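Local structure of uncharacterized protein (Staphylococcus aureus subsp. aureus, 3QFK) at residues 73-78 and 384-389; 248-253 and 425-430; 391-396 and 472-477; 434-439 and 521-526. The protein is of unknown function but resembles the 5'-nucleotidases, joining a calcineurin-like phosphoesterase domain that holds zinc and manganese to a C-terminal 5'-nucleotidase-type domain. One frame throughout, in Å; residues are numbered along the deposited sequence.

Interactions 1 and 2 are surface contacts, each joining the calcineurin-like phosphoesterase part to the C-terminal part near the bound ions and 2-oxoglutaric acid. The first works through a bridging water and the second through a lysine and a proline laid over flat groups. Interactions 3 and 4 are buried within the C-terminal part, and both reach the same five-stranded sheet: 391-396 pairs with 472-475 inside it through backbone bonds, whereas strand 435-438 of segment 434-439 forms its edge and meets 521-526 of another sheet through apolar side chains. Interactions 1 and 3 touch directly, with Thr389 O 2.8 Å from Asn476 N, and both line the 2-oxoglutaric acid pocket.

Interaction 1: 73-78 and 384-389; sequences FLQGSP and YPFPNT. With AKG (2-oxoglutaric acid), chain D.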
loop_
_atom_site.group_PDB
_atom_site.type_symbol
_atom_site.label_atom_id
_atom_site.label_comp_id
_atom_site.label_asym_id
_atom_site.label_seq_id
_atom_site.Cartn_x
_atom_site.Cartn_y
_atom_site.Cartn_z
ATOM N N PHE A 73 -1.091 7.279 -5.446
ATOM C CA PHE A 73 -1.059 8.702 -5.145
ATOM C C PHE A 73 -2.352 9.225 -4.506
ATOM O O PHE A 73 -2.369 10.309 -3.919
ATOM C CB PHE A 73 -0.786 9.513 -6.444
ATOM C CG PHE A 73 -1.901 9.434 -7.477
ATOM C CD1 PHE A 73 -2.988 10.304 -7.416
ATOM C CD2 PHE A 73 -1.869 8.490 -8.482
ATOM C CE1 PHE A 73 -4.023 10.231 -8.365
ATOM C CE2 PHE A 73 -2.891 8.422 -9.444
ATOM C CZ PHE A 73 -3.974 9.288 -9.362
ATOM N N LEU A 74 -3.425 8.451 -4.589
ATOM C CA LEU A 74 -4.740 8.927 -4.161
ATOM C C LEU A 74 -5.196 8.567 -2.749
ATOM O O LEU A 74 -6.174 9.116 -2.280
ATOM C CB LEU A 74 -5.768 8.416 -5.192
ATOM C CG LEU A 74 -7.186 8.950 -5.257
ATOM C CD1 LEU A 74 -7.202 10.456 -5.426
ATOM C CD2 LEU A 74 -7.937 8.276 -6.433
ATOM N N GLN A 75 -4.474 7.674 -2.081
ATOM C CA GLN A 75 -4.810 7.205 -0.750
ATOM C C GLN A 75 -3.558 6.902 0.071
ATOM O O GLN A 75 -2.515 6.561 -0.476
ATOM C CB GLN A 75 -5.639 5.899 -0.871
ATOM C CG GLN A 75 -6.065 5.221 0.458
ATOM C CD GLN A 75 -4.976 4.380 1.121
ATOM O OE1 GLN A 75 -4.016 3.972 0.482
ATOM N NE2 GLN A 75 -5.144 4.103 2.398
ATOM N N GLY A 76 -3.678 7.023 1.388
ATOM C CA GLY A 76 -2.609 6.648 2.284
ATOM C C GLY A 76 -2.417 7.494 3.514
ATOM O O GLY A 76 -2.406 6.988 4.628
ATOM N N SER A 77 -2.294 8.798 3.326
ATOM C CA SER A 77 -2.004 9.664 4.429
ATOM C C SER A 77 -3.252 10.176 5.087
ATOM O O SER A 77 -4.345 10.076 4.522
ATOM C CB SER A 77 -1.215 10.868 3.933
ATOM O OG SER A 77 -2.065 11.696 3.177
ATOM N N PRO A 78 -3.088 10.761 6.288
ATOM C CA PRO A 78 -4.177 11.409 6.981
ATOM C C PRO A 78 -4.761 12.564 6.153
ATOM O O PRO A 78 -5.918 12.896 6.323
ATOM C CB PRO A 78 -3.522 11.910 8.269
ATOM C CG PRO A 78 -2.342 10.974 8.469
ATOM C CD PRO A 78 -1.861 10.699 7.111
ATOM N N TYR A 384 -5.847 2.919 12.965
ATOM C CA TYR A 384 -6.546 2.243 11.867
ATOM C C TYR A 384 -6.522 3.176 10.647
ATOM O O TYR A 384 -7.499 3.824 10.379
ATOM C CB TYR A 384 -8.008 1.869 12.237
ATOM C CG TYR A 384 -8.428 0.642 11.469
ATOM C CD1 TYR A 384 -8.637 0.695 10.103
ATOM C CD2 TYR A 384 -8.519 -0.596 12.099
ATOM C CE1 TYR A 384 -8.932 -0.443 9.374
ATOM C CE2 TYR A 384 -8.826 -1.742 11.385
ATOM C CZ TYR A 384 -9.030 -1.666 10.029
ATOM O OH TYR A 384 -9.326 -2.788 9.301
ATOM N N PRO A 385 -5.411 3.200 9.888
ATOM C CA PRO A 385 -5.216 4.100 8.740
ATOM C C PRO A 385 -5.615 3.556 7.377
ATOM O O PRO A 385 -5.038 3.978 6.372
ATOM C CB PRO A 385 -3.702 4.290 8.731
ATOM C CG PRO A 385 -3.186 2.938 9.142
ATOM C CD PRO A 385 -4.223 2.347 10.096
ATOM N N PHE A 386 -6.555 2.621 7.323
ATOM C CA PHE A 386 -6.985 2.064 6.053
ATOM C C PHE A 386 -8.481 2.202 5.977
ATOM O O PHE A 386 -9.152 2.100 7.002
ATOM C CB PHE A 386 -6.574 0.594 5.929
ATOM C CG PHE A 386 -5.089 0.381 5.940
ATOM C CD1 PHE A 386 -4.325 0.679 4.815
ATOM C CD2 PHE A 386 -4.450 -0.114 7.071
ATOM C CE1 PHE A 386 -2.942 0.489 4.813
ATOM C CE2 PHE A 386 -3.066 -0.320 7.080
ATOM C CZ PHE A 386 -2.310 -0.019 5.951
ATOM N N PRO A 387 -9.017 2.453 4.771
ATOM C CA PRO A 387 -10.459 2.583 4.683
ATOM C C PRO A 387 -11.160 1.228 4.535
ATOM O O PRO A 387 -11.991 1.076 3.689
ATOM C CB PRO A 387 -10.655 3.473 3.443
ATOM C CG PRO A 387 -9.504 3.205 2.587
ATOM C CD PRO A 387 -8.365 2.706 3.474
ATOM N N ASN A 388 -10.843 0.265 5.390
ATOM C CA ASN A 388 -11.463 -1.046 5.310
ATOM C C ASN A 388 -12.819 -1.070 5.998
ATOM O O ASN A 388 -12.998 -0.437 7.029
ATOM C CB ASN A 388 -10.598 -2.101 6.010
ATOM C CG ASN A 388 -9.177 -2.188 5.447
ATOM O OD1 ASN A 388 -8.948 -1.911 4.295
ATOM N ND2 ASN A 388 -8.226 -2.590 6.294
ATOM N N THR A 389 -13.761 -1.810 5.417
ATOM C CA THR A 389 -15.050 -2.053 6.048
ATOM C C THR A 389 -14.951 -3.522 6.523
ATOM O O THR A 389 -13.881 -4.153 6.395
ATOM C CB THR A 389 -16.227 -1.808 5.119
ATOM O OG1 THR A 389 -16.144 -2.688 4.002
ATOM C CG2 THR A 389 -16.258 -0.329 4.635
HETATM C C1 AKG D . -1.321 -2.199 1.958
HETATM O O1 AKG D . -0.570 -1.659 2.796
HETATM O O2 AKG D . -0.978 -2.305 0.763
HETATM C C2 AKG D . -2.637 -2.716 2.361
HETATM O O5 AKG D . -3.458 -2.930 1.489
HETATM C C3 AKG D . -2.987 -2.967 3.820
HETATM C C4 AKG D . -3.954 -4.142 4.013
HETATM C C5 AKG D . -5.198 -3.723 4.763
HETATM O O3 AKG D . -5.469 -4.262 5.858
HETATM O O4 AKG D . -5.930 -2.854 4.258
HETATM O O HOH W 1 -2.920 4.375 4.867
#
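Gly76 and Phe386 mark the closest backbone approach of two loops without regular structure, their CA atoms 7.4 Å apart, so the join depends on a water and on one side chain. The water donates to Gly76 O at 2.7 Å and to Pro385 O at 2.6 Å, tying a carbonyl of each loop. Gln75 NE2 makes a weak third bond to it, at 3.3 Å. The amide gets there because Gln75 leaves the backbone with CG opposite its N (chi1 179°) and then bends at chi2 (-80°), which also brings NE2 to 3.7 Å from Pro387 CD, the two side chains approaching from opposite directions. On the 2-oxoglutaric acid side, C3 of the ligand lies over one face of the Phe386 ring, nearer the rim than the centre, 3.6 Å from CE1. Asn388 ND2 donates to ligand O4 at 3.1 Å and more weakly to O3. The same nitrogen donates to Tyr384 OH at 3.2 Å, nearly straight (164°) and close to the amide plane, which fixes the rotation of the amide. His110, touched by the Gln75 side chain, also bonds the ligand. Gly76 O and Pro385 O are both acceptors and cannot bond each other; the water, with two protons to give, links them and with them the phosphoesterase and C-terminal parts beside the pocket.

Interaction 2: 248-253 and 425-430; sequences QHRQIA and LEPKPQ. With ZN (zinc ion), chain B.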
loop_
_atom_site.group_PDB
_atom_site.type_symbol
_atom_site.label_atom_id
_atom_site.label_comp_id
_atom_site.label_asym_id
_atom_site.label_seq_id
_atom_site.Cartn_x
_atom_site.Cartn_y
_atom_site.Cartn_z
ATOM N N GLN A 248 6.236 -1.991 -4.088
ATOM C CA GLN A 248 6.921 -2.646 -2.987
ATOM C C GLN A 248 7.590 -1.687 -2.028
ATOM O O GLN A 248 8.084 -2.120 -0.996
ATOM C CB GLN A 248 7.953 -3.621 -3.531
ATOM C CG GLN A 248 7.357 -4.870 -4.186
ATOM C CD GLN A 248 8.452 -5.759 -4.745
ATOM O OE1 GLN A 248 9.394 -5.273 -5.371
ATOM N NE2 GLN A 248 8.348 -7.054 -4.504
ATOM N N HIS A 249 7.626 -0.394 -2.369
ATOM C CA HIS A 249 8.197 0.621 -1.486
ATOM C C HIS A 249 9.695 0.438 -1.242
ATOM O O HIS A 249 10.215 0.870 -0.217
ATOM C CB HIS A 249 7.458 0.606 -0.137
ATOM C CG HIS A 249 6.015 0.983 -0.230
ATOM N ND1 HIS A 249 5.252 1.273 0.885
ATOM C CD2 HIS A 249 5.219 1.224 -1.304
ATOM C CE1 HIS A 249 4.022 1.586 0.503
ATOM N NE2 HIS A 249 3.980 1.573 -0.820
ATOM N N ARG A 250 10.393 -0.183 -2.176
ATOM C CA ARG A 250 11.838 -0.401 -2.031
ATOM C C ARG A 250 12.596 0.722 -2.726
ATOM O O ARG A 250 12.032 1.418 -3.579
ATOM C CB ARG A 250 12.220 -1.723 -2.692
ATOM C CG ARG A 250 11.467 -2.909 -2.126
ATOM C CD ARG A 250 11.504 -4.115 -3.058
ATOM N NE ARG A 250 12.814 -4.742 -3.168
ATOM C CZ ARG A 250 13.064 -5.816 -3.918
ATOM N NH1 ARG A 250 12.107 -6.359 -4.659
ATOM N NH2 ARG A 250 14.284 -6.345 -3.945
ATOM N N GLN A 251 13.855 0.889 -2.346
ATOM C CA GLN A 251 14.752 1.870 -2.959
ATOM C C GLN A 251 15.733 1.082 -3.815
ATOM O O GLN A 251 16.566 0.381 -3.296
ATOM C CB GLN A 251 15.447 2.715 -1.893
ATOM C CG GLN A 251 14.470 3.681 -1.222
ATOM C CD GLN A 251 15.122 4.617 -0.231
ATOM O OE1 GLN A 251 16.337 4.835 -0.255
ATOM N NE2 GLN A 251 14.308 5.200 0.640
ATOM N N ILE A 252 15.516 1.115 -5.134
ATOM C CA ILE A 252 16.317 0.378 -6.110
ATOM C C ILE A 252 16.694 1.306 -7.245
ATOM O O ILE A 252 15.855 2.058 -7.739
ATOM C CB ILE A 252 15.507 -0.794 -6.717
ATOM C CG1 ILE A 252 15.223 -1.860 -5.648
ATOM C CG2 ILE A 252 16.269 -1.445 -7.887
ATOM C CD1 ILE A 252 14.354 -2.984 -6.124
ATOM N N ALA A 253 17.957 1.245 -7.636
ATOM C CA ALA A 253 18.504 2.045 -8.708
ATOM C C ALA A 253 19.738 1.291 -9.168
ATOM O O ALA A 253 20.781 1.414 -8.553
ATOM C CB ALA A 253 18.893 3.406 -8.221
ATOM N N LEU A 425 8.984 -9.299 6.747
ATOM C CA LEU A 425 9.772 -8.050 6.821
ATOM C C LEU A 425 10.423 -7.619 5.492
ATOM O O LEU A 425 10.650 -6.425 5.259
ATOM C CB LEU A 425 10.883 -8.195 7.853
ATOM C CG LEU A 425 10.484 -8.388 9.311
ATOM C CD1 LEU A 425 11.717 -8.697 10.121
ATOM C CD2 LEU A 425 9.763 -7.146 9.832
ATOM N N GLU A 426 10.754 -8.593 4.647
ATOM C CA GLU A 426 11.420 -8.323 3.378
ATOM C C GLU A 426 10.652 -8.942 2.217
ATOM O O GLU A 426 10.007 -9.983 2.385
ATOM C CB GLU A 426 12.847 -8.898 3.396
ATOM C CG GLU A 426 13.818 -8.235 4.378
ATOM C CD GLU A 426 14.237 -6.826 3.957
ATOM O OE1 GLU A 426 13.638 -6.255 3.011
ATOM O OE2 GLU A 426 15.190 -6.290 4.572
ATOM N N PRO A 427 10.683 -8.288 1.041
ATOM C CA PRO A 427 11.360 -7.007 0.777
ATOM C C PRO A 427 10.540 -5.780 1.240
ATOM O O PRO A 427 10.972 -4.643 1.054
ATOM C CB PRO A 427 11.554 -7.004 -0.754
ATOM C CG PRO A 427 10.748 -8.169 -1.301
ATOM C CD PRO A 427 10.024 -8.828 -0.162
ATOM N N LYS A 428 9.356 -6.021 1.807
ATOM C CA LYS A 428 8.505 -4.951 2.342
ATOM C C LYS A 428 7.834 -5.428 3.638
ATOM O O LYS A 428 7.301 -6.522 3.672
ATOM C CB LYS A 428 7.418 -4.536 1.338
ATOM C CG LYS A 428 6.467 -3.475 1.896
ATOM C CD LYS A 428 5.343 -3.105 0.939
ATOM C CE LYS A 428 4.386 -2.109 1.599
ATOM N NZ LYS A 428 3.163 -1.829 0.786
ATOM N N PRO A 429 7.854 -4.597 4.700
ATOM C CA PRO A 429 7.183 -5.002 5.935
ATOM C C PRO A 429 5.667 -5.202 5.741
ATOM O O PRO A 429 5.005 -4.391 5.092
ATOM C CB PRO A 429 7.453 -3.836 6.899
ATOM C CG PRO A 429 8.544 -3.013 6.268
ATOM C CD PRO A 429 8.487 -3.263 4.804
ATOM N N GLN A 430 5.135 -6.298 6.269
ATOM C CA GLN A 430 3.701 -6.556 6.183
ATOM C C GLN A 430 3.091 -7.012 7.522
ATOM O O GLN A 430 2.451 -8.059 7.617
ATOM C CB GLN A 430 3.378 -7.526 5.035
ATOM C CG GLN A 430 4.189 -8.794 5.022
ATOM C CD GLN A 430 3.797 -9.741 3.883
ATOM O OE1 GLN A 430 2.620 -10.100 3.718
ATOM N NE2 GLN A 430 4.791 -10.182 3.124
HETATM ZN ZN ZN B . 2.034 1.781 -2.182
HETATM O O HOH W 2 0.816 0.535 -0.514
HETATM O O HOH W 3 2.183 -0.543 -2.558
#
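His249 and Lys428 meet at the zinc site of the calcineurin-like phosphoesterase fold. His249 NE2 binds the zinc at 2.4 Å, and Asp27, His29, Asp72 and two waters complete the shell. Over one face of the imidazole lies the end of Lys428: CE makes a CH-pi contact, 3.9 Å from the ring centroid and 27° off its normal, while NZ sits toward the rim, 3.5 Å from His249 CE1. The lysine reaches this far because its chain is extended from CB to NZ, and on the way CB passes 3.4 Å from Gln248 O. Further out, Pro427, preceded by a cis peptide bond, sets CB over one face of the Arg250 guanidinium, 3.5 Å from NE; Ile252 CD1 covers the opposite face. Gln248 holds the arginine from its edge while giving its own NE2 to Phe210 O. Arg250 NH1 bonds Gln248 OE1 at 3.0 Å, approaching from above the carbonyl plane, 39° out of it.

Interaction 3: 391-396 and 472-477; sequences KVLAVS and ICVNNY. With AKG (2-oxoglutaric acid), chain D.
Ile472 O accepts the shortest bond of this strand pair, from Leu393 N at 2.7 Å (167° at the hydrogen), and a CA-H...O contact from Val392 CA at 3.2 Å adds a second hold. Leu393 O in turn receives Ile472 N at 2.9 Å. Two residues along, Lys391 and Val474 exchange both backbone bonds; Lys391 N and Val474 O are 2.9 Å apart and nearly straight. Between these two hydrogen-bonded pairs stands the non-hydrogen-bonded pair Val392 and Cys473, whose side chains take the other face. On the Leu393 face, Leu393 CD1 meets Val474 CG2 at 4.0 Å, the chains at about a right angle, and Val395 CG2 touches Ile472 CG2 at 3.9 Å. Beyond the pairing, Tyr477 offers one ring face, with C4 of 2-oxoglutaric acid over its centre. The arrangement is an antiparallel strand pair inside the mixed sheet of the C-terminal domain, its strand end leading through the N-cap Asn475 into the short helix that carries Tyr477 to the ligand pocket.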
loop_
_atom_site.group_PDB
_atom_site.type_symbol
_atom_site.label_atom_id
_atom_site.label_comp_id
_atom_site.label_asym_id
_atom_site.label_seq_id
_atom_site.Cartn_x
_atom_site.Cartn_y
_atom_site.Cartn_z
ATOM N N LYS A 391 -16.751 -7.661 7.238
ATOM C CA LYS A 391 -17.663 -8.726 6.875
ATOM C C LYS A 391 -17.608 -9.845 7.895
ATOM O O LYS A 391 -16.543 -10.152 8.424
ATOM C CB LYS A 391 -17.309 -9.279 5.491
ATOM C CG LYS A 391 -17.693 -8.302 4.336
ATOM C CD LYS A 391 -17.525 -8.940 2.967
ATOM C CE LYS A 391 -18.286 -8.137 1.869
ATOM N NZ LYS A 391 -18.004 -6.680 1.974
ATOM N N VAL A 392 -18.766 -10.443 8.175
ATOM C CA VAL A 392 -18.874 -11.591 9.048
ATOM C C VAL A 392 -19.053 -12.742 8.089
ATOM O O VAL A 392 -19.989 -12.747 7.267
ATOM C CB VAL A 392 -20.066 -11.545 10.000
ATOM C CG1 VAL A 392 -20.034 -12.785 10.921
ATOM C CG2 VAL A 392 -20.058 -10.284 10.824
ATOM N N LEU A 393 -18.122 -13.686 8.162
ATOM C CA LEU A 393 -18.092 -14.841 7.298
ATOM C C LEU A 393 -18.393 -16.109 8.076
ATOM O O LEU A 393 -17.988 -16.228 9.214
ATOM C CB LEU A 393 -16.690 -14.988 6.709
ATOM C CG LEU A 393 -16.155 -13.776 5.912
ATOM C CD1 LEU A 393 -14.743 -14.055 5.397
ATOM C CD2 LEU A 393 -17.093 -13.431 4.773
ATOM N N ALA A 394 -19.097 -17.041 7.443
ATOM C CA ALA A 394 -19.375 -18.354 8.029
ATOM C C ALA A 394 -18.259 -19.294 7.554
ATOM O O ALA A 394 -18.079 -19.490 6.341
ATOM C CB ALA A 394 -20.734 -18.865 7.574
ATOM N N VAL A 395 -17.519 -19.861 8.502
ATOM C CA VAL A 395 -16.405 -20.747 8.201
ATOM C C VAL A 395 -16.423 -21.933 9.141
ATOM O O VAL A 395 -16.855 -21.819 10.288
ATOM C CB VAL A 395 -15.036 -20.030 8.365
ATOM C CG1 VAL A 395 -14.929 -18.828 7.390
ATOM C CG2 VAL A 395 -14.831 -19.558 9.799
ATOM N N SER A 396 -15.918 -23.059 8.673
ATOM C CA SER A 396 -15.838 -24.229 9.512
ATOM C C SER A 396 -14.734 -24.001 10.513
ATOM O O SER A 396 -13.885 -23.098 10.348
ATOM C CB SER A 396 -15.508 -25.462 8.684
ATOM O OG SER A 396 -14.159 -25.419 8.263
ATOM N N ILE A 472 -16.963 -15.352 11.760
ATOM C CA ILE A 472 -15.802 -14.532 12.049
ATOM C C ILE A 472 -15.928 -13.180 11.316
ATOM O O ILE A 472 -16.336 -13.114 10.170
ATOM C CB ILE A 472 -14.473 -15.265 11.701
ATOM C CG1 ILE A 472 -13.264 -14.414 12.087
ATOM C CG2 ILE A 472 -14.419 -15.655 10.214
ATOM C CD1 ILE A 472 -11.874 -15.145 11.908
ATOM N N CYS A 473 -15.611 -12.118 12.038
ATOM C CA CYS A 473 -15.657 -10.785 11.537
ATOM C C CYS A 473 -14.250 -10.410 11.106
ATOM O O CYS A 473 -13.357 -10.357 11.933
ATOM C CB CYS A 473 -16.147 -9.840 12.634
ATOM S SG CYS A 473 -16.180 -8.139 12.063
ATOM N N VAL A 474 -14.048 -10.190 9.806
ATOM C CA VAL A 474 -12.740 -9.803 9.282
ATOM C C VAL A 474 -12.899 -8.541 8.472
ATOM O O VAL A 474 -14.031 -8.193 8.114
ATOM C CB VAL A 474 -12.178 -10.878 8.353
ATOM C CG1 VAL A 474 -12.221 -12.224 9.050
ATOM C CG2 VAL A 474 -12.974 -10.931 7.045
ATOM N N ASN A 475 -11.798 -7.853 8.172
ATOM C CA ASN A 475 -11.890 -6.652 7.311
ATOM C C ASN A 475 -12.102 -7.084 5.838
ATOM O O ASN A 475 -11.861 -8.241 5.501
ATOM C CB ASN A 475 -10.713 -5.696 7.512
ATOM C CG ASN A 475 -9.405 -6.223 6.943
ATOM O OD1 ASN A 475 -9.367 -6.761 5.850
ATOM N ND2 ASN A 475 -8.313 -6.022 7.677
ATOM N N ASN A 476 -12.540 -6.164 4.973
ATOM C CA ASN A 476 -12.866 -6.510 3.592
ATOM C C ASN A 476 -11.654 -6.979 2.807
ATOM O O ASN A 476 -11.779 -7.812 1.910
ATOM C CB ASN A 476 -13.551 -5.355 2.855
ATOM C CG ASN A 476 -12.613 -4.195 2.603
ATOM O OD1 ASN A 476 -12.290 -3.422 3.514
ATOM N ND2 ASN A 476 -12.164 -4.066 1.355
ATOM N N TYR A 477 -10.480 -6.471 3.164
ATOM C CA TYR A 477 -9.236 -6.894 2.513
ATOM C C TYR A 477 -9.071 -8.398 2.735
ATOM O O TYR A 477 -8.842 -9.160 1.794
ATOM C CB TYR A 477 -8.057 -6.108 3.096
ATOM C CG TYR A 477 -6.702 -6.401 2.507
ATOM C CD1 TYR A 477 -6.241 -5.697 1.389
ATOM C CD2 TYR A 477 -5.836 -7.279 3.128
ATOM C CE1 TYR A 477 -4.964 -5.926 0.867
ATOM C CE2 TYR A 477 -4.557 -7.513 2.614
ATOM C CZ TYR A 477 -4.139 -6.834 1.480
ATOM O OH TYR A 477 -2.880 -7.046 0.986
HETATM C C1 AKG D . -1.321 -2.199 1.958
HETATM O O1 AKG D . -0.570 -1.659 2.796
HETATM O O2 AKG D . -0.978 -2.305 0.763
HETATM C C2 AKG D . -2.637 -2.716 2.361
HETATM O O5 AKG D . -3.458 -2.930 1.489
HETATM C C3 AKG D . -2.987 -2.967 3.820
HETATM C C4 AKG D . -3.954 -4.142 4.013
HETATM C C5 AKG D . -5.198 -3.723 4.763
HETATM O O3 AKG D . -5.469 -4.262 5.858
HETATM O O4 AKG D . -5.930 -2.854 4.258
#

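Interaction 4: 434-439 and 521-526; sequences YDIYGG and VDFKVE
Phe523 faces Ile436 and Tyr434 where strand 522-526 comes up to segment 434-439, and its side chain shows how the contact is built. From CB the ring starts between the backbone N and the carbonyl carbon (chi1 72°), which directs it at the other segment. Along one edge, Val521 CG1 lies in the ring plane beside CD2 and CE2, while Val525 CG2 lies in plane beside CD1 and CE1 at the opposite edge. CE2 meets Ile436 CG2 at 3.8 Å, coming in obliquely to the ring. CE1 is 3.8 Å from Tyr434 OH, and CZ at the tip is 4.2 Å from the same oxygen, which is hydrogen-bonded to Arg337 O. Ile436 CG2 also touches Val521 CG1 at 3.8 Å, with the two side chains at about a right angle, so one methyl group serves both partners. Val521 CG2 packs 4.3 Å from Gly438 CA. The one polar link is a water bound to Tyr437 O at 2.6 Å and to Asp522 N at 2.8 Å. Strand 435-438 of the five-stranded sheet and strand 522-526 of the three-stranded sheet therefore meet by apolar side-chain packing, and where their backbones stand apart Tyr437 O and Asp522 N are bridged by a water.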
loop_
_atom_site.group_PDB
_atom_site.type_symbol
_atom_site.label_atom_id
_atom_site.label_comp_id
_atom_site.label_asym_id
_atom_site.label_seq_id
_atom_site.Cartn_x
_atom_site.Cartn_y
_atom_site.Cartn_z
ATOM N N TYR A 434 -0.560 -9.953 9.929
ATOM C CA TYR A 434 -0.607 -10.767 11.131
ATOM C C TYR A 434 -1.860 -10.356 11.889
ATOM O O TYR A 434 -2.010 -9.199 12.274
ATOM C CB TYR A 434 0.607 -10.563 12.022
ATOM C CG TYR A 434 0.450 -11.227 13.367
ATOM C CD1 TYR A 434 0.421 -12.606 13.486
ATOM C CD2 TYR A 434 0.333 -10.473 14.522
ATOM C CE1 TYR A 434 0.271 -13.206 14.696
ATOM C CE2 TYR A 434 0.204 -11.056 15.736
ATOM C CZ TYR A 434 0.185 -12.424 15.827
ATOM O OH TYR A 434 0.064 -13.000 17.050
ATOM N N ASP A 435 -2.765 -11.298 12.092
ATOM C CA ASP A 435 -4.008 -11.023 12.790
ATOM C C ASP A 435 -3.969 -11.592 14.208
ATOM O O ASP A 435 -3.403 -12.657 14.457
ATOM C CB ASP A 435 -5.189 -11.668 12.050
ATOM C CG ASP A 435 -5.618 -10.888 10.809
ATOM O OD1 ASP A 435 -5.202 -9.730 10.636
ATOM O OD2 ASP A 435 -6.375 -11.450 9.999
ATOM N N ILE A 436 -4.582 -10.848 15.113
ATOM C CA ILE A 436 -4.753 -11.218 16.493
ATOM C C ILE A 436 -6.226 -11.509 16.570
ATOM O O ILE A 436 -7.043 -10.659 16.184
ATOM C CB ILE A 436 -4.391 -10.050 17.416
ATOM C CG1 ILE A 436 -2.901 -9.725 17.235
ATOM C CG2 ILE A 436 -4.726 -10.401 18.883
ATOM C CD1 ILE A 436 -2.453 -8.462 17.894
ATOM N N TYR A 437 -6.577 -12.696 17.065
ATOM C CA TYR A 437 -7.962 -13.127 17.150
ATOM C C TYR A 437 -8.569 -13.002 18.543
ATOM O O TYR A 437 -7.918 -13.281 19.553
ATOM C CB TYR A 437 -8.109 -14.582 16.684
ATOM C CG TYR A 437 -7.592 -14.817 15.286
ATOM C CD1 TYR A 437 -8.467 -14.907 14.185
ATOM C CD2 TYR A 437 -6.209 -14.908 15.049
ATOM C CE1 TYR A 437 -7.972 -15.101 12.888
ATOM C CE2 TYR A 437 -5.715 -15.117 13.778
ATOM C CZ TYR A 437 -6.584 -15.207 12.700
ATOM O OH TYR A 437 -6.045 -15.386 11.439
ATOM N N GLY A 438 -9.849 -12.649 18.568
ATOM C CA GLY A 438 -10.607 -12.486 19.794
ATOM C C GLY A 438 -11.843 -13.364 19.712
ATOM O O GLY A 438 -12.393 -13.573 18.627
ATOM N N GLY A 439 -12.287 -13.872 20.855
ATOM C CA GLY A 439 -13.454 -14.751 20.897
ATOM C C GLY A 439 -12.990 -16.204 20.850
ATOM O O GLY A 439 -13.758 -17.108 21.077
ATOM N N VAL A 521 -9.253 -11.477 24.048
ATOM C CA VAL A 521 -8.006 -11.909 23.421
ATOM C C VAL A 521 -7.281 -12.707 24.488
ATOM O O VAL A 521 -7.009 -12.199 25.577
ATOM C CB VAL A 521 -7.155 -10.723 22.947
ATOM C CG1 VAL A 521 -5.819 -11.197 22.392
ATOM C CG2 VAL A 521 -7.891 -9.926 21.887
ATOM N N ASP A 522 -6.984 -13.960 24.171
ATOM C CA ASP A 522 -6.388 -14.894 25.117
ATOM C C ASP A 522 -5.614 -15.924 24.318
ATOM O O ASP A 522 -6.189 -16.853 23.776
ATOM C CB ASP A 522 -7.511 -15.559 25.911
ATOM C CG ASP A 522 -7.006 -16.594 26.906
ATOM O OD1 ASP A 522 -5.779 -16.655 27.166
ATOM O OD2 ASP A 522 -7.847 -17.342 27.433
ATOM N N PHE A 523 -4.312 -15.724 24.209
ATOM C CA PHE A 523 -3.478 -16.596 23.417
ATOM C C PHE A 523 -2.051 -16.454 23.862
ATOM O O PHE A 523 -1.732 -15.577 24.647
ATOM C CB PHE A 523 -3.565 -16.219 21.920
ATOM C CG PHE A 523 -2.858 -14.927 21.554
ATOM C CD1 PHE A 523 -1.588 -14.951 21.000
ATOM C CD2 PHE A 523 -3.472 -13.697 21.742
ATOM C CE1 PHE A 523 -0.927 -13.747 20.661
ATOM C CE2 PHE A 523 -2.824 -12.496 21.399
ATOM C CZ PHE A 523 -1.552 -12.531 20.865
ATOM N N LYS A 524 -1.191 -17.316 23.350
ATOM C CA LYS A 524 0.198 -17.229 23.683
ATOM C C LYS A 524 1.012 -17.758 22.550
ATOM O O LYS A 524 0.548 -18.593 21.765
ATOM C CB LYS A 524 0.540 -17.954 25.009
ATOM C CG LYS A 524 0.123 -19.384 25.106
ATOM C CD LYS A 524 0.757 -20.016 26.354
ATOM C CE LYS A 524 0.208 -21.377 26.648
ATOM N NZ LYS A 524 -1.201 -21.301 27.138
ATOM N N VAL A 525 2.225 -17.226 22.454
ATOM C CA VAL A 525 3.150 -17.585 21.413
ATOM C C VAL A 525 4.431 -18.032 22.073
ATOM O O VAL A 525 4.958 -17.346 22.931
ATOM C CB VAL A 525 3.451 -16.380 20.478
ATOM C CG1 VAL A 525 4.431 -16.780 19.370
ATOM C CG2 VAL A 525 2.179 -15.832 19.889
ATOM N N GLU A 526 4.924 -19.192 21.682
ATOM C CA GLU A 526 6.153 -19.725 22.233
ATOM C C GLU A 526 6.806 -20.664 21.226
ATOM O O GLU A 526 6.250 -20.913 20.179
ATOM C CB GLU A 526 5.839 -20.483 23.523
ATOM C CG GLU A 526 4.704 -21.508 23.394
ATOM C CD GLU A 526 4.460 -22.321 24.684
ATOM O OE1 GLU A 526 5.440 -22.793 25.321
ATOM O OE2 GLU A 526 3.273 -22.548 25.023
HETATM O O HOH W 4 -7.274 -14.869 21.501
#